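Local coordinates for enoyl-acyl carrier protein reductase (Uncultured bacterium, PDB 6KIA) that probably reduces enoyl groups carried on acyl carrier protein during bacterial fatty acid synthesis, with NADH bound as the cofactor, at residues F90-P95 against T100-L105; K125-G130 against F205-A210; A312-N317 against A324-C329; G407-H412 against A430-L435. All coordinates share one frame; numbering follows the deposited sequence.

Interaction 1 (F90-P95 against T100-L105); sequences FDLDAP and TPTDLL
Asp91 and Pro101 bring their CA atoms to 5.3 Å where a type I turn, Phe90 to Asp93, meets the start of the short, weakly bonded helix 101-105; further along, Ala94 CA comes within 5.1 Å of Thr100 CA. The grip is on Asp91 O, which takes two bonds from Thr102. Thr102 N donates to Asp91 O in the carbonyl plane at 3.2 Å, while Thr102 OG1 donates at 2.7 Å to Asp91 O from above that plane, 56° out of it. Both can reach because OG1 stands beside its own backbone N and anti to the carbonyl carbon (chi1 -63°). The hydroxyl also accepts from a water, 2.7 Å from Thr102 OG1, which in turn donates to Asp91 OD2; Asp91 OD1 is bonded to Asn204. Leu92 reaches back over this polar knot, its CD2 3.5 Å from Thr102 OG1. On the apolar flank, Phe90 CD2 packs on Pro101 CG at 3.9 Å, the two side chains crossing at about a right angle. Asp93 O, against Pro101 CD, is buried with no polar partner in the model. Thr100 is the N-cap, and with Asp103 it makes a capping box: Asp103 N bonds to Thr100 OG1, and Thr100 N to Asp103 OD2. The unit fills the connection after strand 80-83, near the bound NADH. The Phe90 ring lies against Ile123 and Arg127 of helix 120-146 and against Leu200 and Met203 of helix 196-219, while Asp93 forms a salt bridge with Arg133, also on helix 120-146.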
# COMPACT_ATOMS: atom_id res chain seq x y z
N PHE A 90 -11.93 1.80 -13.75
CA PHE A 90 -12.86 2.06 -14.83
C PHE A 90 -14.13 2.72 -14.32
O PHE A 90 -15.11 2.82 -15.05
CB PHE A 90 -13.18 0.77 -15.59
CG PHE A 90 -13.82 -0.30 -14.74
CD1 PHE A 90 -13.05 -1.14 -13.95
CD2 PHE A 90 -15.20 -0.49 -14.75
CE1 PHE A 90 -13.62 -2.13 -13.16
CE2 PHE A 90 -15.80 -1.47 -13.96
CZ PHE A 90 -15.01 -2.29 -13.16
N ASP A 91 -14.11 3.18 -13.07
CA ASP A 91 -15.33 3.73 -12.46
C ASP A 91 -15.88 4.98 -13.17
O ASP A 91 -17.07 5.28 -13.07
CB ASP A 91 -15.09 4.04 -10.99
CG ASP A 91 -13.82 4.82 -10.76
OD1 ASP A 91 -12.70 4.24 -10.89
OD2 ASP A 91 -13.94 6.02 -10.45
N LEU A 92 -15.02 5.69 -13.91
CA LEU A 92 -15.47 6.87 -14.66
C LEU A 92 -15.24 6.69 -16.16
O LEU A 92 -15.12 7.66 -16.92
CB LEU A 92 -14.76 8.13 -14.15
CG LEU A 92 -15.16 8.60 -12.74
CD1 LEU A 92 -14.28 9.72 -12.22
CD2 LEU A 92 -16.65 8.98 -12.65
N ASP A 93 -15.17 5.44 -16.61
CA ASP A 93 -15.04 5.16 -18.04
C ASP A 93 -16.36 4.67 -18.67
O ASP A 93 -17.13 3.96 -18.04
CB ASP A 93 -13.94 4.13 -18.26
CG ASP A 93 -12.56 4.72 -18.07
OD1 ASP A 93 -11.89 4.36 -17.07
OD2 ASP A 93 -12.15 5.56 -18.90
N ALA A 94 -16.58 5.04 -19.93
CA ALA A 94 -17.76 4.61 -20.67
C ALA A 94 -17.60 4.96 -22.14
O ALA A 94 -16.85 5.87 -22.48
CB ALA A 94 -19.03 5.25 -20.09
N PRO A 95 -18.32 4.25 -23.03
CA PRO A 95 -18.42 4.71 -24.42
C PRO A 95 -19.04 6.10 -24.47
O PRO A 95 -19.79 6.45 -23.56
CB PRO A 95 -19.33 3.67 -25.07
CG PRO A 95 -19.20 2.47 -24.24
CD PRO A 95 -19.02 2.97 -22.83
N THR A 100 -21.42 5.97 -16.90
CA THR A 100 -20.27 5.32 -16.29
C THR A 100 -20.80 4.41 -15.17
O THR A 100 -21.96 4.55 -14.77
CB THR A 100 -19.27 6.34 -15.70
OG1 THR A 100 -19.89 7.05 -14.62
CG2 THR A 100 -18.81 7.31 -16.78
N PRO A 101 -19.97 3.49 -14.66
CA PRO A 101 -20.40 2.74 -13.47
C PRO A 101 -20.78 3.67 -12.32
O PRO A 101 -21.75 3.40 -11.58
CB PRO A 101 -19.15 1.91 -13.12
CG PRO A 101 -18.46 1.72 -14.47
CD PRO A 101 -18.69 3.00 -15.22
N THR A 102 -20.05 4.77 -12.17
CA THR A 102 -20.35 5.75 -11.13
C THR A 102 -21.76 6.34 -11.34
O THR A 102 -22.54 6.48 -10.38
CB THR A 102 -19.31 6.89 -11.10
OG1 THR A 102 -18.02 6.34 -10.76
CG2 THR A 102 -19.68 7.92 -10.05
N ASP A 103 -22.09 6.64 -12.59
CA ASP A 103 -23.45 7.07 -12.94
C ASP A 103 -24.48 6.02 -12.55
O ASP A 103 -25.58 6.35 -12.11
CB ASP A 103 -23.57 7.37 -14.44
CG ASP A 103 -22.83 8.63 -14.85
OD1 ASP A 103 -22.75 9.57 -14.04
OD2 ASP A 103 -22.34 8.68 -16.01
N LEU A 104 -24.14 4.74 -12.75
CA LEU A 104 -25.06 3.65 -12.43
C LEU A 104 -25.25 3.54 -10.91
O LEU A 104 -26.22 2.95 -10.45
CB LEU A 104 -24.56 2.31 -13.00
CG LEU A 104 -24.43 2.15 -14.52
CD1 LEU A 104 -24.22 0.68 -14.90
CD2 LEU A 104 -25.62 2.74 -15.25
N LEU A 105 -24.33 4.11 -10.14
CA LEU A 105 -24.49 4.09 -8.69
C LEU A 105 -25.31 5.27 -8.16
O LEU A 105 -25.71 5.29 -6.99
CB LEU A 105 -23.13 4.08 -8.00
CG LEU A 105 -22.20 2.91 -8.30
CD1 LEU A 105 -20.89 3.04 -7.50
CD2 LEU A 105 -22.90 1.60 -8.02
O HOH W 1 -16.09 7.49 -9.22

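Interaction 2 (K125-G130 against F205-A210); sequences KCRAVG and FDEVTA
Arg127 and Glu207 make a salt bridge between helix 120-146 and helix 196-219, two long helices of a protein related in sequence to the NAD(P)-binding Rossmann enzymes. The helices stand well apart here, Arg127 CA and Glu207 CA being 9.0 Å from each other, so the arginine has to span the distance. From CB, its CG leaves anti to the backbone N (chi1 -173°) and the chain runs on extended to NE. CG and CD pass Glu207 OE2 at van der Waals range, CD at 3.9 Å. NE then meets that oxygen at 2.7 Å, and CZ lies 3.1 Å from the same OE2. At the tip, NH2 comes to 2.8 Å from Glu207 OE2; Arg127 NH2 also comes within 4.1 Å of Asp206 CB. One carboxylate oxygen thus sits in the fork between NE and NH2, at the guanidinium edge and close to its plane. Sharing costs straightness: the NE bond bends to 125° at the hydrogen, the NH2 bond is similarly bent, and both are weak. The carboxylate plane stands at 90° to the guanidinium plane. Glu207 CG, set beside the backbone N by chi1, also lies at the guanidinium edge, in its plane; the bend at chi2 then turns the carboxylate. One residue on, Val208 touches the bound NADH. The second glutamate oxygen, OE1, accepts instead from Asn211 ND2, one turn further along its own helix.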
# COMPACT_ATOMS: atom_id res chain seq x y z
N LYS A 125 -18.76 -3.45 -20.57
CA LYS A 125 -18.40 -2.51 -21.63
C LYS A 125 -17.50 -1.37 -21.13
O LYS A 125 -16.47 -1.02 -21.74
CB LYS A 125 -19.66 -1.96 -22.28
CG LYS A 125 -19.42 -1.06 -23.48
CD LYS A 125 -20.75 -0.68 -24.11
CE LYS A 125 -21.78 -1.79 -23.91
NZ LYS A 125 -23.19 -1.33 -24.07
N CYS A 126 -17.89 -0.81 -20.00
CA CYS A 126 -17.09 0.24 -19.35
C CYS A 126 -15.71 -0.25 -18.90
O CYS A 126 -14.71 0.48 -19.03
CB CYS A 126 -17.86 0.81 -18.15
SG CYS A 126 -19.39 1.67 -18.58
N ARG A 127 -15.65 -1.46 -18.35
CA ARG A 127 -14.39 -2.04 -17.91
C ARG A 127 -13.44 -2.16 -19.09
O ARG A 127 -12.26 -1.85 -18.96
CB ARG A 127 -14.60 -3.42 -17.25
CG ARG A 127 -13.35 -4.03 -16.60
CD ARG A 127 -13.65 -5.27 -15.77
NE ARG A 127 -12.65 -5.45 -14.71
CZ ARG A 127 -12.69 -6.40 -13.78
NH1 ARG A 127 -13.67 -7.29 -13.76
NH2 ARG A 127 -11.72 -6.46 -12.85
N ALA A 128 -13.96 -2.64 -20.22
CA ALA A 128 -13.15 -2.76 -21.44
C ALA A 128 -12.61 -1.42 -21.91
O ALA A 128 -11.42 -1.30 -22.22
CB ALA A 128 -13.95 -3.42 -22.56
N VAL A 129 -13.49 -0.42 -21.98
CA VAL A 129 -13.02 0.92 -22.33
C VAL A 129 -11.91 1.42 -21.37
O VAL A 129 -10.85 1.89 -21.81
CB VAL A 129 -14.19 1.92 -22.38
CG1 VAL A 129 -13.68 3.35 -22.51
CG2 VAL A 129 -15.13 1.56 -23.53
N GLY A 130 -12.12 1.29 -20.06
CA GLY A 130 -11.14 1.76 -19.10
C GLY A 130 -9.81 1.04 -19.17
O GLY A 130 -8.73 1.64 -19.05
N PHE A 205 -11.07 -2.71 -7.60
CA PHE A 205 -9.90 -2.99 -6.77
C PHE A 205 -8.94 -3.91 -7.54
O PHE A 205 -7.73 -3.67 -7.58
CB PHE A 205 -10.27 -3.67 -5.44
CG PHE A 205 -10.85 -2.75 -4.38
CD1 PHE A 205 -11.14 -1.43 -4.64
CD2 PHE A 205 -11.12 -3.27 -3.11
CE1 PHE A 205 -11.70 -0.62 -3.62
CE2 PHE A 205 -11.68 -2.46 -2.09
CZ PHE A 205 -11.96 -1.15 -2.36
N ASP A 206 -9.47 -4.98 -8.14
CA ASP A 206 -8.60 -5.85 -8.92
C ASP A 206 -7.89 -5.05 -10.00
O ASP A 206 -6.68 -5.23 -10.22
CB ASP A 206 -9.37 -7.00 -9.57
CG ASP A 206 -9.53 -8.21 -8.67
OD1 ASP A 206 -9.02 -8.23 -7.53
OD2 ASP A 206 -10.20 -9.17 -9.12
N GLU A 207 -8.61 -4.15 -10.66
CA GLU A 207 -7.97 -3.39 -11.75
C GLU A 207 -6.84 -2.47 -11.25
O GLU A 207 -5.72 -2.47 -11.79
CB GLU A 207 -9.00 -2.54 -12.51
CG GLU A 207 -9.95 -3.30 -13.42
CD GLU A 207 -9.27 -4.33 -14.31
OE1 GLU A 207 -8.10 -4.11 -14.71
OE2 GLU A 207 -9.94 -5.33 -14.67
N VAL A 208 -7.13 -1.68 -10.22
CA VAL A 208 -6.19 -0.67 -9.73
C VAL A 208 -5.03 -1.25 -8.92
O VAL A 208 -3.87 -0.89 -9.11
CB VAL A 208 -6.90 0.39 -8.84
CG1 VAL A 208 -5.90 1.44 -8.36
CG2 VAL A 208 -8.09 1.05 -9.60
N THR A 209 -5.36 -2.14 -7.99
CA THR A 209 -4.42 -2.66 -7.01
C THR A 209 -3.59 -3.81 -7.55
O THR A 209 -2.45 -4.01 -7.14
CB THR A 209 -5.19 -3.09 -5.74
OG1 THR A 209 -5.91 -1.95 -5.26
CG2 THR A 209 -4.28 -3.66 -4.66
N ALA A 210 -4.15 -4.56 -8.50
CA ALA A 210 -3.46 -5.75 -8.99
C ALA A 210 -3.09 -5.69 -10.47
O ALA A 210 -1.91 -5.79 -10.83
CB ALA A 210 -4.32 -7.00 -8.70

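Interaction 3 (A312-N317 against A324-C329); sequences ALKKEN and AQWQAC
Lys314 puts the end of its side chain, CE and NZ, over one face of the Trp326 indole in a cation-pi contact: NZ stands 3.7 Å from the centroid of the six-membered ring and only 5° off its normal. This clasp joins the two arms of a short helical hairpin, helix 309-315 and helix 320-331, near the surface of the protein. The lysine is extended beyond CG. Lys314 CG passes the rim 3.5 Å from Trp326 NE1, CD skirts the CE2-CZ2 edge, and CE comes over the rings to make a CH-pi contact, 3.9 Å from the centroid of the five-membered ring. The ammonium and the CE methylene both use the pi surface, and the side chains meet at about a right angle. Trp326 is held from another quarter by its NE1, which donates to Leu310 O one turn earlier on the first helix; that bond should limit rotation of the ring beneath the lysine. Leu339 and Leu343 of helix 339-351 also pack on the indole. Deeper in the hairpin, at the point where the CA atoms come nearest, Leu313 and Gln325 are 8.6 Å apart CA to CA, and their contact is purely apolar. Gln325 bends at chi2, taking its amide end away from the first helix, so its aliphatic stem does the touching: Leu313 CD1 packs on Gln325 CB at 4.0 Å and lies slightly farther from CG.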
# COMPACT_ATOMS: atom_id res chain seq x y z
N ALA A 312 9.94 -4.49 19.27
CA ALA A 312 10.87 -5.06 18.30
C ALA A 312 12.14 -4.24 18.26
O ALA A 312 13.25 -4.80 18.14
CB ALA A 312 10.21 -5.14 16.91
N LEU A 313 12.00 -2.92 18.42
CA LEU A 313 13.19 -2.08 18.36
C LEU A 313 14.12 -2.47 19.50
O LEU A 313 15.34 -2.45 19.34
CB LEU A 313 12.86 -0.60 18.44
CG LEU A 313 12.16 0.01 17.23
CD1 LEU A 313 11.93 1.49 17.42
CD2 LEU A 313 12.92 -0.28 15.93
N LYS A 314 13.54 -2.85 20.64
CA LYS A 314 14.37 -3.22 21.77
C LYS A 314 14.92 -4.61 21.57
O LYS A 314 16.10 -4.88 21.88
CB LYS A 314 13.55 -3.16 23.08
CG LYS A 314 13.29 -1.76 23.57
CD LYS A 314 13.02 -1.77 25.07
CE LYS A 314 13.29 -0.42 25.71
NZ LYS A 314 12.55 -0.31 27.00
N LYS A 315 14.11 -5.49 21.00
CA LYS A 315 14.46 -6.89 20.91
C LYS A 315 15.60 -7.13 19.92
O LYS A 315 16.48 -7.98 20.13
CB LYS A 315 13.23 -7.69 20.49
CG LYS A 315 13.43 -9.18 20.36
CD LYS A 315 12.12 -9.85 19.96
CE LYS A 315 12.26 -11.36 19.87
NZ LYS A 315 12.46 -11.94 21.23
N GLU A 316 15.61 -6.34 18.85
CA GLU A 316 16.56 -6.59 17.78
C GLU A 316 17.86 -5.83 17.96
O GLU A 316 18.27 -5.05 17.11
CB GLU A 316 15.89 -6.24 16.44
CG GLU A 316 14.68 -7.10 16.18
CD GLU A 316 14.96 -8.59 16.18
OE1 GLU A 316 16.08 -9.01 15.79
OE2 GLU A 316 14.05 -9.36 16.55
N ASN A 317 18.51 -6.09 19.10
CA ASN A 317 19.77 -5.43 19.46
C ASN A 317 19.59 -3.91 19.54
O ASN A 317 20.42 -3.14 19.02
CB ASN A 317 20.89 -5.80 18.48
CG ASN A 317 22.27 -5.40 18.99
OD1 ASN A 317 23.01 -4.67 18.33
ND2 ASN A 317 22.60 -5.86 20.19
N ALA A 324 15.85 6.21 22.44
CA ALA A 324 15.42 7.55 22.07
C ALA A 324 14.05 7.54 21.38
O ALA A 324 13.27 8.52 21.49
CB ALA A 324 16.49 8.20 21.16
N GLN A 325 13.75 6.46 20.66
CA GLN A 325 12.44 6.33 20.00
C GLN A 325 11.35 6.11 21.03
O GLN A 325 10.25 6.68 20.92
CB GLN A 325 12.41 5.19 18.99
CG GLN A 325 13.37 5.41 17.86
CD GLN A 325 13.26 6.80 17.31
OE1 GLN A 325 12.20 7.23 16.86
NE2 GLN A 325 14.36 7.55 17.39
N TRP A 326 11.65 5.26 22.01
CA TRP A 326 10.73 5.12 23.15
C TRP A 326 10.50 6.48 23.80
O TRP A 326 9.36 6.85 24.06
CB TRP A 326 11.29 4.11 24.16
CG TRP A 326 10.99 2.69 23.79
CD1 TRP A 326 11.41 2.03 22.66
CD2 TRP A 326 10.22 1.75 24.54
NE1 TRP A 326 10.94 0.74 22.66
CE2 TRP A 326 10.21 0.54 23.82
CE3 TRP A 326 9.55 1.80 25.77
CZ2 TRP A 326 9.55 -0.60 24.27
CZ3 TRP A 326 8.89 0.67 26.22
CH2 TRP A 326 8.89 -0.51 25.48
N GLN A 327 11.56 7.25 24.03
CA GLN A 327 11.40 8.56 24.67
C GLN A 327 10.51 9.47 23.84
O GLN A 327 9.64 10.19 24.36
CB GLN A 327 12.77 9.22 24.90
CG GLN A 327 13.61 8.54 25.96
CD GLN A 327 13.06 8.75 27.35
OE1 GLN A 327 12.75 9.88 27.74
NE2 GLN A 327 12.89 7.66 28.10
N ALA A 328 10.75 9.47 22.53
CA ALA A 328 9.95 10.26 21.61
C ALA A 328 8.46 9.92 21.67
O ALA A 328 7.62 10.80 21.56
CB ALA A 328 10.45 10.07 20.22
N CYS A 329 8.14 8.63 21.80
CA CYS A 329 6.75 8.22 21.88
C CYS A 329 6.14 8.56 23.24
O CYS A 329 4.97 8.91 23.32
CB CYS A 329 6.60 6.72 21.60
SG CYS A 329 6.99 6.34 19.85

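Interaction 4 (G407-H412 against A430-L435); sequences GPLMFH and AKQLNL
Gln432 turns one face of its carboxamide onto the Pro408 ring, whose CG lies 3.8 Å from Gln432 CD and as far from NE2, with Pro408 CB beside it over the same face. Leu409 CD2 meets the amide at its edge, 3.6 Å from Gln432 OE1. No hydrogen bond crosses the contact, and OE1 is buried with no polar partner in the model, a probable energetic cost. The torsions explain the approach: CG runs anti to the backbone N (chi1 173°), then the chain folds at chi2 (76°) and lays the amide against both residues. The Leu409 and Gln432 side chains run antiparallel alongside one another, which leaves Leu409 CG 4.0 Å from Gln432 CB. The helices joined, 394-413 and 426-436, precede and follow strand 421-423 in the chain, and that strand pairs in parallel with 283-287 in the main sheet of the Rossmann-like fold. Pro408 sits at a kink in the first helix, where its nitrogen can offer no hydrogen to the preceding turn. Its ring also touches Glu40 of helix 34-43. Pro11 packs on Leu409, and Val10 touches the Gln432 side chain.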
# COMPACT_ATOMS: atom_id res chain seq x y z
N GLY A 407 12.43 1.18 3.18
CA GLY A 407 13.15 1.76 2.05
C GLY A 407 14.38 0.97 1.61
O GLY A 407 14.42 0.43 0.52
N PRO A 408 15.39 0.91 2.48
CA PRO A 408 16.62 0.18 2.16
C PRO A 408 16.38 -1.31 2.05
O PRO A 408 17.03 -1.96 1.25
CB PRO A 408 17.55 0.53 3.33
CG PRO A 408 16.68 1.10 4.37
CD PRO A 408 15.53 1.73 3.69
N LEU A 409 15.46 -1.86 2.84
CA LEU A 409 15.14 -3.27 2.68
C LEU A 409 14.70 -3.58 1.25
O LEU A 409 15.24 -4.50 0.64
CB LEU A 409 14.05 -3.70 3.67
CG LEU A 409 14.53 -3.87 5.12
CD1 LEU A 409 13.35 -4.16 6.06
CD2 LEU A 409 15.59 -4.96 5.24
N MET A 410 13.73 -2.84 0.72
CA MET A 410 13.23 -3.12 -0.62
C MET A 410 14.30 -2.76 -1.66
O MET A 410 14.53 -3.52 -2.61
CB MET A 410 11.94 -2.37 -0.88
CG MET A 410 10.80 -2.87 0.02
SD MET A 410 9.31 -1.89 -0.16
CE MET A 410 8.87 -2.14 -1.90
N PHE A 411 14.98 -1.64 -1.45
CA PHE A 411 15.98 -1.18 -2.44
C PHE A 411 17.10 -2.20 -2.57
O PHE A 411 17.51 -2.55 -3.69
CB PHE A 411 16.54 0.19 -2.05
CG PHE A 411 17.45 0.78 -3.11
CD1 PHE A 411 16.94 1.21 -4.32
CD2 PHE A 411 18.82 0.85 -2.88
CE1 PHE A 411 17.82 1.73 -5.31
CE2 PHE A 411 19.68 1.36 -3.85
CZ PHE A 411 19.17 1.81 -5.06
N HIS A 412 17.61 -2.70 -1.44
CA HIS A 412 18.72 -3.65 -1.50
C HIS A 412 18.27 -5.07 -1.86
O HIS A 412 18.96 -5.76 -2.62
CB HIS A 412 19.51 -3.63 -0.18
CG HIS A 412 20.30 -2.38 0.03
ND1 HIS A 412 21.27 -1.96 -0.85
CD2 HIS A 412 20.30 -1.48 1.05
CE1 HIS A 412 21.82 -0.84 -0.40
NE2 HIS A 412 21.24 -0.53 0.74
N ALA A 430 12.99 -3.77 12.29
CA ALA A 430 13.69 -3.32 13.49
C ALA A 430 15.19 -3.55 13.35
O ALA A 430 16.00 -2.68 13.71
CB ALA A 430 13.12 -4.04 14.73
N LYS A 431 15.58 -4.70 12.81
CA LYS A 431 17.01 -4.97 12.55
C LYS A 431 17.63 -3.89 11.65
O LYS A 431 18.69 -3.33 11.97
CB LYS A 431 17.21 -6.34 11.88
CG LYS A 431 16.95 -7.54 12.76
CD LYS A 431 17.26 -8.83 12.02
CE LYS A 431 17.17 -10.03 12.94
NZ LYS A 431 17.30 -11.29 12.16
N GLN A 432 16.95 -3.61 10.53
CA GLN A 432 17.39 -2.57 9.60
C GLN A 432 17.49 -1.19 10.31
O GLN A 432 18.47 -0.47 10.14
CB GLN A 432 16.43 -2.49 8.39
CG GLN A 432 16.76 -1.33 7.53
CD GLN A 432 18.01 -1.58 6.69
OE1 GLN A 432 18.16 -2.63 6.07
NE2 GLN A 432 18.97 -0.69 6.80
N LEU A 433 16.49 -0.83 11.11
CA LEU A 433 16.50 0.50 11.72
C LEU A 433 17.60 0.62 12.79
O LEU A 433 18.27 1.65 12.89
CB LEU A 433 15.14 0.79 12.36
CG LEU A 433 13.99 1.08 11.39
CD1 LEU A 433 12.64 0.97 12.08
CD2 LEU A 433 14.21 2.49 10.82
N ASN A 434 17.82 -0.43 13.55
CA ASN A 434 18.86 -0.37 14.57
C ASN A 434 20.22 -0.32 13.90
O ASN A 434 21.10 0.40 14.36
CB ASN A 434 18.73 -1.53 15.55
CG ASN A 434 17.64 -1.28 16.59
OD1 ASN A 434 17.33 -0.12 16.93
ND2 ASN A 434 17.02 -2.35 17.06
N LEU A 435 20.36 -1.02 12.78
CA LEU A 435 21.64 -1.05 12.08
C LEU A 435 21.98 0.30 11.45
O LEU A 435 23.11 0.78 11.59
CB LEU A 435 21.62 -2.15 11.01
CG LEU A 435 22.87 -2.39 10.17
CD1 LEU A 435 23.93 -3.04 11.04
CD2 LEU A 435 22.48 -3.29 9.02

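In the fold
Interactions 1 and 2 adjoin each other, 11 Å between centres, and meet at helix 120-146, which carries one side of interaction 2 and packs on interaction 1, with Pro95 against Lys125. Both are partly buried and polar at heart, one built on a backbone carbonyl and a helix cap, the other on an ion pair. Interactions 3 and 4 form the second pair, across the chain's centre, about 43 Å separating the centres of 2 and 3. They are tied by Asn434, whose ND2 probably bonds to the carbonyls of Leu313 and Glu316. Interaction 3 has an exposed lysine on an aromatic face, whereas interaction 4, the buried one, relies on van der Waals packing.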